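PDB 2HF9: probable hydrogenase maturation factor HypB from Methanocaldococcus jannaschii, which binds GTP, which it probably hydrolyses slowly, and is probably required for inserting nickel into the metal centre of [NiFe] hydrogenases during their maturation. Local coordinates for residues L54-I59 with A81-K86; D64-A69 with I119-I124; E151-I156 with I184-N189. One frame throughout, in Å; residues are numbered along the deposited sequence.

Contact 1: residues L54-I59 with A81-K86; sequences LIEKLI and AERMEK. With GSP (5'-guanosine-diphosphate-monothiophosphate), chain E.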
loop_
_atom_site.group_PDB
_atom_site.type_symbol
_atom_site.label_atom_id
_atom_site.label_comp_id
_atom_site.label_asym_id
_atom_site.label_seq_id
_atom_site.Cartn_x
_atom_site.Cartn_y
_atom_site.Cartn_z
ATOM N N LEU A 54 11.006 10.926 5.251
ATOM C CA LEU A 54 11.944 10.445 6.264
ATOM C C LEU A 54 13.376 10.437 5.736
ATOM O O LEU A 54 14.296 10.913 6.408
ATOM C CB LEU A 54 11.553 9.047 6.762
ATOM C CG LEU A 54 12.473 8.389 7.803
ATOM C CD1 LEU A 54 12.613 9.247 9.068
ATOM C CD2 LEU A 54 11.989 6.985 8.151
ATOM N N ILE A 55 13.556 9.897 4.532
ATOM C CA ILE A 55 14.876 9.834 3.899
ATOM C C ILE A 55 15.436 11.248 3.683
ATOM O O ILE A 55 16.611 11.511 3.977
ATOM C CB ILE A 55 14.837 9.001 2.584
ATOM C CG1 ILE A 55 14.790 7.503 2.912
ATOM C CG2 ILE A 55 16.045 9.311 1.688
ATOM C CD1 ILE A 55 14.423 6.610 1.739
ATOM N N GLU A 56 14.580 12.150 3.207
ATOM C CA GLU A 56 14.938 13.562 3.017
ATOM C C GLU A 56 15.443 14.187 4.312
ATOM O O GLU A 56 16.504 14.812 4.329
ATOM C CB GLU A 56 13.744 14.367 2.494
ATOM C CG GLU A 56 13.393 14.102 1.041
ATOM C CD GLU A 56 12.247 14.968 0.559
ATOM O OE1 GLU A 56 12.478 15.810 -0.326
ATOM O OE2 GLU A 56 11.123 14.824 1.072
ATOM N N LYS A 57 14.684 14.004 5.391
ATOM C CA LYS A 57 15.066 14.521 6.705
ATOM C C LYS A 57 16.366 13.899 7.210
ATOM O O LYS A 57 17.209 14.595 7.778
ATOM C CB LYS A 57 13.938 14.324 7.732
ATOM C CG LYS A 57 12.676 15.148 7.464
ATOM C CD LYS A 57 12.928 16.637 7.607
ATOM C CE LYS A 57 11.644 17.439 7.476
ATOM N NZ LYS A 57 11.936 18.899 7.608
ATOM N N LEU A 58 16.525 12.591 7.001
ATOM C CA LEU A 58 17.762 11.904 7.377
ATOM C C LEU A 58 18.987 12.421 6.620
ATOM O O LEU A 58 20.040 12.648 7.229
ATOM C CB LEU A 58 17.626 10.388 7.219
ATOM C CG LEU A 58 16.726 9.670 8.235
ATOM C CD1 LEU A 58 16.545 8.216 7.829
ATOM C CD2 LEU A 58 17.279 9.764 9.652
ATOM N N ILE A 59 18.851 12.606 5.308
ATOM C CA ILE A 59 19.911 13.218 4.494
ATOM C C ILE A 59 20.324 14.579 5.066
ATOM O O ILE A 59 21.497 14.795 5.376
ATOM C CB ILE A 59 19.501 13.367 3.005
ATOM C CG1 ILE A 59 19.341 11.991 2.351
ATOM C CG2 ILE A 59 20.544 14.195 2.227
ATOM C CD1 ILE A 59 18.522 12.011 1.063
ATOM N N ALA A 81 13.345 10.105 -6.661
ATOM C CA ALA A 81 14.745 10.344 -7.010
ATOM C C ALA A 81 15.042 11.846 -7.021
ATOM O O ALA A 81 16.012 12.293 -6.404
ATOM C CB ALA A 81 15.082 9.717 -8.358
ATOM N N GLU A 82 14.189 12.614 -7.703
ATOM C CA GLU A 82 14.338 14.073 -7.801
ATOM C C GLU A 82 14.277 14.756 -6.429
ATOM O O GLU A 82 15.036 15.698 -6.160
ATOM C CB GLU A 82 13.296 14.665 -8.757
ATOM C CG GLU A 82 13.594 14.399 -10.236
ATOM C CD GLU A 82 12.447 14.776 -11.165
ATOM O OE1 GLU A 82 11.546 15.535 -10.745
ATOM O OE2 GLU A 82 12.450 14.311 -12.328
ATOM N N ARG A 83 13.390 14.265 -5.564
ATOM C CA ARG A 83 13.289 14.755 -4.182
ATOM C C ARG A 83 14.580 14.527 -3.395
ATOM O O ARG A 83 15.067 15.438 -2.730
ATOM C CB ARG A 83 12.084 14.137 -3.458
ATOM C CG ARG A 83 10.772 14.868 -3.726
ATOM C CD ARG A 83 9.552 14.111 -3.212
ATOM N NE ARG A 83 9.444 14.120 -1.751
ATOM C CZ ARG A 83 8.473 13.521 -1.062
ATOM N NH1 ARG A 83 7.510 12.856 -1.686
ATOM N NH2 ARG A 83 8.471 13.582 0.263
ATOM N N MET A 84 15.142 13.324 -3.487
ATOM C CA MET A 84 16.382 12.997 -2.778
ATOM C C MET A 84 17.588 13.746 -3.329
ATOM O O MET A 84 18.505 14.092 -2.580
ATOM C CB MET A 84 16.642 11.496 -2.813
ATOM C CG MET A 84 15.592 10.686 -2.089
ATOM S SD MET A 84 15.775 8.939 -2.425
ATOM C CE MET A 84 14.195 8.351 -1.826
ATOM N N GLU A 85 17.578 13.981 -4.641
ATOM C CA GLU A 85 18.649 14.701 -5.330
ATOM C C GLU A 85 18.831 16.141 -4.843
ATOM O O GLU A 85 19.962 16.594 -4.663
ATOM C CB GLU A 85 18.423 14.677 -6.845
ATOM C CG GLU A 85 18.905 13.408 -7.524
ATOM C CD GLU A 85 18.587 13.359 -9.014
ATOM O OE1 GLU A 85 18.152 14.383 -9.587
ATOM O OE2 GLU A 85 18.778 12.286 -9.617
ATOM N N LYS A 86 17.728 16.853 -4.620
ATOM C CA LYS A 86 17.808 18.252 -4.184
ATOM C C LYS A 86 18.331 18.401 -2.748
ATOM O O LYS A 86 18.711 19.497 -2.334
ATOM C CB LYS A 86 16.476 18.995 -4.387
ATOM C CG LYS A 86 15.307 18.473 -3.575
ATOM C CD LYS A 86 14.220 19.532 -3.417
ATOM C CE LYS A 86 12.868 18.898 -3.107
ATOM N NZ LYS A 86 12.899 17.974 -1.928
HETATM P PG GSP E . 5.457 6.588 -1.845
HETATM O O3B GSP E . 5.139 7.467 -0.535
HETATM S S1G GSP E . 4.907 4.972 -1.608
HETATM O O2G GSP E . 4.688 7.255 -3.000
HETATM O O3G GSP E . 6.968 6.636 -2.129
HETATM P PB GSP E . 6.175 7.722 0.675
HETATM O O1B GSP E . 6.022 6.635 1.664
HETATM O O2B GSP E . 7.568 7.904 0.228
HETATM P PA GSP E . 5.930 10.575 1.202
HETATM O O1A GSP E . 7.235 10.892 1.830
HETATM O O2A GSP E . 5.888 10.990 -0.224
HETATM O O3A GSP E . 5.534 9.025 1.381
HETATM O "O5'" GSP E . 4.775 11.257 2.076
HETATM C "C5'" GSP E . 3.411 11.093 1.741
HETATM C "C4'" GSP E . 2.612 12.303 2.215
HETATM O "O4'" GSP E . 2.512 12.314 3.629
HETATM C "C3'" GSP E . 3.239 13.630 1.821
HETATM O "O3'" GSP E . 2.167 14.477 1.472
HETATM C "C2'" GSP E . 3.904 14.120 3.089
HETATM O "O2'" GSP E . 3.923 15.520 3.174
HETATM C "C1'" GSP E . 3.002 13.535 4.159
HETATM N N9 GSP E . 3.631 13.203 5.447
HETATM C C8 GSP E . 4.690 12.362 5.687
HETATM N N7 GSP E . 4.888 12.312 7.023
HETATM C C5 GSP E . 3.965 13.092 7.634
HETATM C C6 GSP E . 3.712 13.393 8.972
HETATM O O6 GSP E . 4.408 12.906 9.861
HETATM N N1 GSP E . 2.664 14.239 9.289
HETATM C C2 GSP E . 1.880 14.786 8.286
HETATM N N2 GSP E . 0.879 15.604 8.595
HETATM N N3 GSP E . 2.132 14.482 6.961
HETATM C C4 GSP E . 3.159 13.646 6.649
#

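Contact 2: residues D64-A69 with I119-I124; sequences DKYKIA and IDLLFI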
loop_
_atom_site.group_PDB
_atom_site.type_symbol
_atom_site.label_atom_id
_atom_site.label_comp_id
_atom_site.label_asym_id
_atom_site.label_seq_id
_atom_site.Cartn_x
_atom_site.Cartn_y
_atom_site.Cartn_z
ATOM N N ASP A 64 26.365 16.110 7.128
ATOM C CA ASP A 64 27.555 16.765 7.694
ATOM C C ASP A 64 28.558 15.746 8.235
ATOM O O ASP A 64 29.753 16.028 8.344
ATOM C CB ASP A 64 27.158 17.749 8.801
ATOM C CG ASP A 64 26.457 17.068 9.972
ATOM O OD1 ASP A 64 25.209 17.061 9.998
ATOM O OD2 ASP A 64 27.146 16.527 10.865
ATOM N N LYS A 65 28.050 14.561 8.563
ATOM C CA LYS A 65 28.822 13.507 9.202
ATOM C C LYS A 65 29.096 12.360 8.234
ATOM O O LYS A 65 30.135 11.703 8.327
ATOM C CB LYS A 65 28.057 12.993 10.425
ATOM C CG LYS A 65 28.818 12.035 11.326
ATOM C CD LYS A 65 28.056 11.840 12.628
ATOM C CE LYS A 65 28.666 10.744 13.470
ATOM N NZ LYS A 65 27.855 10.493 14.695
ATOM N N TYR A 66 28.162 12.127 7.311
ATOM C CA TYR A 66 28.250 11.001 6.379
ATOM C C TYR A 66 28.024 11.422 4.936
ATOM O O TYR A 66 27.243 12.335 4.658
ATOM C CB TYR A 66 27.211 9.935 6.723
ATOM C CG TYR A 66 27.321 9.353 8.108
ATOM C CD1 TYR A 66 26.464 9.765 9.127
ATOM C CD2 TYR A 66 28.280 8.384 8.400
ATOM C CE1 TYR A 66 26.559 9.223 10.405
ATOM C CE2 TYR A 66 28.385 7.839 9.671
ATOM C CZ TYR A 66 27.522 8.262 10.667
ATOM O OH TYR A 66 27.630 7.721 11.922
ATOM N N LYS A 67 28.702 10.735 4.024
ATOM C CA LYS A 67 28.411 10.847 2.598
ATOM C C LYS A 67 27.305 9.843 2.286
ATOM O O LYS A 67 27.437 8.648 2.560
ATOM C CB LYS A 67 29.664 10.569 1.766
ATOM C CG LYS A 67 30.784 11.587 1.986
ATOM C CD LYS A 67 32.108 11.073 1.452
ATOM C CE LYS A 67 33.277 11.892 1.975
ATOM N NZ LYS A 67 34.571 11.263 1.584
ATOM N N ILE A 68 26.207 10.338 1.730
ATOM C CA ILE A 68 24.990 9.540 1.615
ATOM C C ILE A 68 24.583 9.320 0.159
ATOM O O ILE A 68 24.589 10.250 -0.651
ATOM C CB ILE A 68 23.820 10.174 2.425
ATOM C CG1 ILE A 68 24.197 10.302 3.907
ATOM C CG2 ILE A 68 22.533 9.349 2.277
ATOM C CD1 ILE A 68 23.414 11.368 4.662
ATOM N N ALA A 69 24.251 8.070 -0.156
ATOM C CA ALA A 69 23.687 7.709 -1.451
ATOM C C ALA A 69 22.305 7.116 -1.237
ATOM O O ALA A 69 22.011 6.587 -0.161
ATOM C CB ALA A 69 24.579 6.706 -2.165
ATOM N N ILE A 119 31.026 6.887 -0.325
ATOM C CA ILE A 119 29.717 6.754 0.319
ATOM C C ILE A 119 29.890 6.084 1.685
ATOM O O ILE A 119 30.658 5.134 1.821
ATOM C CB ILE A 119 28.712 5.938 -0.570
ATOM C CG1 ILE A 119 28.449 6.631 -1.919
ATOM C CG2 ILE A 119 27.388 5.669 0.158
ATOM C CD1 ILE A 119 27.895 8.061 -1.834
ATOM N N ASP A 120 29.188 6.596 2.695
ATOM C CA ASP A 120 29.184 5.994 4.028
ATOM C C ASP A 120 27.844 5.319 4.346
ATOM O O ASP A 120 27.806 4.254 4.970
ATOM C CB ASP A 120 29.516 7.048 5.096
ATOM C CG ASP A 120 30.824 7.777 4.816
ATOM O OD1 ASP A 120 31.858 7.102 4.622
ATOM O OD2 ASP A 120 30.818 9.026 4.791
ATOM N N LEU A 121 26.755 5.959 3.925
ATOM C CA LEU A 121 25.400 5.468 4.171
ATOM C C LEU A 121 24.630 5.290 2.873
ATOM O O LEU A 121 24.694 6.138 1.985
ATOM C CB LEU A 121 24.620 6.430 5.075
ATOM C CG LEU A 121 25.151 6.771 6.469
ATOM C CD1 LEU A 121 24.202 7.740 7.163
ATOM C CD2 LEU A 121 25.347 5.523 7.311
ATOM N N LEU A 122 23.893 4.188 2.780
ATOM C CA LEU A 122 23.010 3.939 1.648
ATOM C C LEU A 122 21.567 3.785 2.117
ATOM O O LEU A 122 21.261 2.903 2.922
ATOM C CB LEU A 122 23.456 2.690 0.872
ATOM C CG LEU A 122 22.582 2.232 -0.304
ATOM C CD1 LEU A 122 22.493 3.288 -1.399
ATOM C CD2 LEU A 122 23.098 0.914 -0.872
ATOM N N PHE A 123 20.694 4.652 1.615
ATOM C CA PHE A 123 19.264 4.565 1.904
ATOM C C PHE A 123 18.546 4.051 0.665
ATOM O O PHE A 123 18.589 4.682 -0.394
ATOM C CB PHE A 123 18.678 5.928 2.307
ATOM C CG PHE A 123 19.298 6.542 3.543
ATOM C CD1 PHE A 123 19.403 7.932 3.652
ATOM C CD2 PHE A 123 19.760 5.751 4.594
ATOM C CE1 PHE A 123 19.962 8.528 4.784
ATOM C CE2 PHE A 123 20.328 6.334 5.734
ATOM C CZ PHE A 123 20.429 7.729 5.826
ATOM N N ILE A 124 17.894 2.902 0.797
ATOM C CA ILE A 124 17.125 2.335 -0.303
ATOM C C ILE A 124 15.634 2.475 -0.026
ATOM O O ILE A 124 15.133 1.927 0.961
ATOM C CB ILE A 124 17.454 0.838 -0.529
ATOM C CG1 ILE A 124 18.967 0.614 -0.641
ATOM C CG2 ILE A 124 16.709 0.305 -1.760
ATOM C CD1 ILE A 124 19.357 -0.847 -0.852
#

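Contact 3: residues E151-I156 with I184-N189; sequences EGDDTI and IKKMEN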
loop_
_atom_site.group_PDB
_atom_site.type_symbol
_atom_site.label_atom_id
_atom_site.label_comp_id
_atom_site.label_asym_id
_atom_site.label_seq_id
_atom_site.Cartn_x
_atom_site.Cartn_y
_atom_site.Cartn_z
ATOM N N GLU A 151 -3.396 5.107 7.817
ATOM C CA GLU A 151 -3.752 3.812 7.235
ATOM C C GLU A 151 -4.694 3.032 8.166
ATOM O O GLU A 151 -5.251 2.007 7.782
ATOM C CB GLU A 151 -2.486 3.000 6.946
ATOM C CG GLU A 151 -1.585 3.611 5.864
ATOM C CD GLU A 151 -0.103 3.579 6.222
ATOM O OE1 GLU A 151 0.330 2.664 6.958
ATOM O OE2 GLU A 151 0.633 4.477 5.756
ATOM N N GLY A 152 -4.867 3.531 9.387
ATOM C CA GLY A 152 -5.679 2.854 10.397
ATOM C C GLY A 152 -4.813 2.160 11.429
ATOM O O GLY A 152 -3.678 1.759 11.139
ATOM N N ASP A 153 -5.346 2.008 12.638
ATOM C CA ASP A 153 -4.571 1.429 13.736
ATOM C C ASP A 153 -4.569 -0.108 13.794
ATOM O O ASP A 153 -4.052 -0.686 14.750
ATOM C CB ASP A 153 -4.970 2.049 15.087
ATOM C CG ASP A 153 -6.424 1.805 15.451
ATOM O OD1 ASP A 153 -7.073 0.926 14.844
ATOM O OD2 ASP A 153 -6.912 2.502 16.360
ATOM N N ASP A 154 -5.140 -0.756 12.775
ATOM C CA ASP A 154 -5.077 -2.216 12.651
ATOM C C ASP A 154 -3.980 -2.663 11.687
ATOM O O ASP A 154 -3.730 -3.859 11.534
ATOM C CB ASP A 154 -6.425 -2.791 12.197
ATOM C CG ASP A 154 -7.426 -2.915 13.334
ATOM O OD1 ASP A 154 -7.014 -3.197 14.479
ATOM O OD2 ASP A 154 -8.636 -2.737 13.079
ATOM N N THR A 155 -3.325 -1.689 11.060
ATOM C CA THR A 155 -2.339 -1.918 10.002
ATOM C C THR A 155 -1.171 -2.824 10.410
ATOM O O THR A 155 -0.722 -3.664 9.621
ATOM C CB THR A 155 -1.828 -0.565 9.455
ATOM O OG1 THR A 155 -2.939 0.158 8.910
ATOM C CG2 THR A 155 -0.784 -0.760 8.365
ATOM N N ILE A 156 -0.690 -2.668 11.642
ATOM C CA ILE A 156 0.404 -3.511 12.129
ATOM C C ILE A 156 -0.057 -4.956 12.365
ATOM O O ILE A 156 0.590 -5.895 11.900
ATOM C CB ILE A 156 1.103 -2.904 13.374
ATOM C CG1 ILE A 156 1.742 -1.560 13.001
ATOM C CG2 ILE A 156 2.155 -3.865 13.933
ATOM C CD1 ILE A 156 2.060 -0.655 14.166
ATOM N N ILE A 184 -2.572 5.379 18.787
ATOM C CA ILE A 184 -1.124 5.207 18.585
ATOM C C ILE A 184 -0.482 4.304 19.642
ATOM O O ILE A 184 0.473 3.587 19.346
ATOM C CB ILE A 184 -0.348 6.555 18.461
ATOM C CG1 ILE A 184 -0.408 7.375 19.758
ATOM C CG2 ILE A 184 -0.850 7.355 17.259
ATOM C CD1 ILE A 184 0.514 8.589 19.766
ATOM N N LYS A 185 -1.021 4.341 20.861
ATOM C CA LYS A 185 -0.570 3.469 21.943
ATOM C C LYS A 185 -0.846 2.003 21.615
ATOM O O LYS A 185 -0.012 1.140 21.879
ATOM C CB LYS A 185 -1.218 3.863 23.278
ATOM C CG LYS A 185 -0.796 5.235 23.792
ATOM C CD LYS A 185 -1.089 5.379 25.284
ATOM C CE LYS A 185 -0.491 6.656 25.862
ATOM N NZ LYS A 185 0.995 6.713 25.733
ATOM N N LYS A 186 -2.014 1.734 21.031
ATOM C CA LYS A 186 -2.346 0.401 20.522
ATOM C C LYS A 186 -1.357 -0.038 19.441
ATOM O O LYS A 186 -0.838 -1.151 19.488
ATOM C CB LYS A 186 -3.775 0.359 19.968
ATOM C CG LYS A 186 -4.162 -0.985 19.343
ATOM C CD LYS A 186 -5.400 -0.865 18.472
ATOM C CE LYS A 186 -5.733 -2.184 17.783
ATOM N NZ LYS A 186 -4.766 -2.541 16.702
ATOM N N MET A 187 -1.103 0.841 18.471
ATOM C CA MET A 187 -0.199 0.517 17.365
ATOM C C MET A 187 1.209 0.217 17.873
ATOM O O MET A 187 1.845 -0.733 17.423
ATOM C CB MET A 187 -0.163 1.650 16.339
ATOM C CG MET A 187 -1.493 1.901 15.661
ATOM S SD MET A 187 -1.456 3.282 14.491
ATOM C CE MET A 187 -0.586 2.552 13.101
ATOM N N GLU A 188 1.680 1.029 18.817
ATOM C CA GLU A 188 3.004 0.853 19.408
ATOM C C GLU A 188 3.122 -0.499 20.117
ATOM O O GLU A 188 4.143 -1.183 19.992
ATOM C CB GLU A 188 3.313 2.003 20.366
ATOM C CG GLU A 188 4.694 1.943 20.997
ATOM C CD GLU A 188 4.920 3.039 22.019
ATOM O OE1 GLU A 188 3.927 3.518 22.615
ATOM O OE2 GLU A 188 6.093 3.411 22.236
ATOM N N ASN A 189 2.075 -0.872 20.853
ATOM C CA ASN A 189 2.010 -2.186 21.501
ATOM C C ASN A 189 1.909 -3.342 20.512
ATOM O O ASN A 189 2.543 -4.381 20.706
ATOM C CB ASN A 189 0.868 -2.239 22.518
ATOM C CG ASN A 189 1.245 -1.601 23.831
ATOM O OD1 ASN A 189 2.334 -1.839 24.354
ATOM N ND2 ASN A 189 0.359 -0.779 24.367
#

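Contact 1: residues L54-I59 with A81-K86
E56 sends CG back beside its own backbone N (chi1 -73°) and then runs extended, while R83, begun the same way, bends at chi3 (72°), and the two side chains cross at about a right angle, bringing carboxylate to guanidinium. R83 NH2 gives E56 OE2 a salt-bridged hydrogen bond of 3.0 Å that lies close to the guanidinium plane but arrives from above the carboxylate plane, the two planes being 65° apart. R83 NE adds a weak bond to the same oxygen. The other carboxylate oxygen, E56 OE1, pairs with K86 NZ at 2.7 Å, so one buried glutamate holds two cations. The guanidinium also reaches the nucleotide: R83 NH1 donates to GSP O2A at 2.9 Å, and NH2, already bonded to E56, weakly to O1A. Helices 51-62 and 78-85 run nearly parallel here, their axes 9.8 Å apart, both in the P-loop NTPase fold; the first follows the phosphate-binding loop. A methionine in place of R83 would probably leave the alpha-phosphate oxygen O2A without this donor and E56 OE2 without its cation. Beneath the charges the packing turns apolar. The methyl end of M84, CE, lies 4.0 Å from I55 CD1, and I55 CG2 touches M84 CG, SD and CE. I59 CD1 rests 4.3 Å from M84 CB, and C70 of strand 68-74 lines the same hydrophobic layer.

Contact 2: residues D64-A69 with I119-I124
The Y66 ring lies over L121: the leucine's CG sits 4.2 Å from the ring centroid in an off-centre CH-pi contact, its CD2 lies over the same face near the rim, and K65 CG covers the opposite face. D120 CB comes up at the ring edge, 3.8 Å from Y66 CD2. Beyond the ring, Y66 OH is hydrogen-bonded to E219 of helix 211-224. D120 keeps CG beside its own backbone N (chi1 -55°), which points the carboxylate back at the other segment: K67 N donates to D120 OD2 at 2.8 Å, almost straight at 177°, on the anti side and somewhat out of the carboxylate plane. K67 O accepts twice, from D120 N at 2.7 Å and from L121 N at 3.1 Å. From there the pairing is regular parallel beta, I68 against L121 and A69 against L122, with A69 N bonded to L121 O and F123 N to A69 O. This joins strands 68-74 and 121-125, neighbours in the parallel sheet of the P-loop NTPase domain. On the face with L121 and F123, I68 CG1 lies beside L121 CB, and I68 CG2 reaches F123 CE1 at 3.7 Å, under helix 51-62. On the other face, A69 CB meets I119 CD1 at 3.6 Å and L122 CD1 at a looser 4.1 Å. K67 NZ turns to E118 in a salt bridge. The chemistry thus changes along the pair: at the entry a carboxylate and a shared carbonyl satisfy backbone N-H groups, whereas deeper in, main-chain bonds run between two apolar layers.

Contact 3: residues E151-I156 with I184-N189
K186 NZ is gripped by several oxygens at once: it donates to the carbonyl D153 O at 2.8 Å and to D154 OD1 at 3.2 Å, the latter a salt bridge, and it is also paired with D190 and E157. The carbonyl is approached at 139° with the donor tilted from its plane, and the carboxylate is met on its anti side, 24° out of plane. K186 takes CG opposite the backbone N (chi1 177°) and bends only at chi4, which swings the ammonium across to the loop. With acidic groups gathered round it, the lysine is probably held firmly in its charged form. D153 turns its own carboxylate elsewhere, OD2 accepting from D183 N just ahead of the helix, while its CB packs against M187 CG at 3.5 Å. M187, bent at chi3, lays SD along D153 and brings CE to 3.7 Å from G152 O. That carbonyl opens a type I beta turn from G152 to T155 and accepts T155 OG1 at 2.8 Å, from above its plane. The backbone angles of G152 would press a side chain against the preceding carbonyl, so glycine suits this position; G152 and E151 both line a GSP pocket, not that of the nucleotide bound by R83. Next to M187 SD, I156 CD1 lies 3.9 Å from M187 CB. The loop between strand 142-148 and helix 160-163 is thereby packed onto the start of helix 184-194: I156 and M187 both meet I171 of strand 168-172, I156 continues along the helix to A191 and I194, and T155 packs on I47 of the second subunit.

How the contacts relate
Contacts 1 and 2 form one continuous core, their centres 11 Å apart: L58 CB lies 3.9 Å from F123 CE1, and I59 CA 4.0 Å from I68 CD1, so helix 51-62 packs directly on the two strands of contact 2. Along the chain their segments alternate, strand 68-74 linking the helices of contact 1. Contact 3 stands apart, its centre 26 Å from that of contact 1 and 31 Å from that of contact 2, on the other side of the chain's centre from the latter. R83 of contact 1 binds one GSP, which K158 of the second subunit also holds; E151 and G152 of contact 3 line the pocket of a different GSP, consistent with nucleotides lying at the dimer interface.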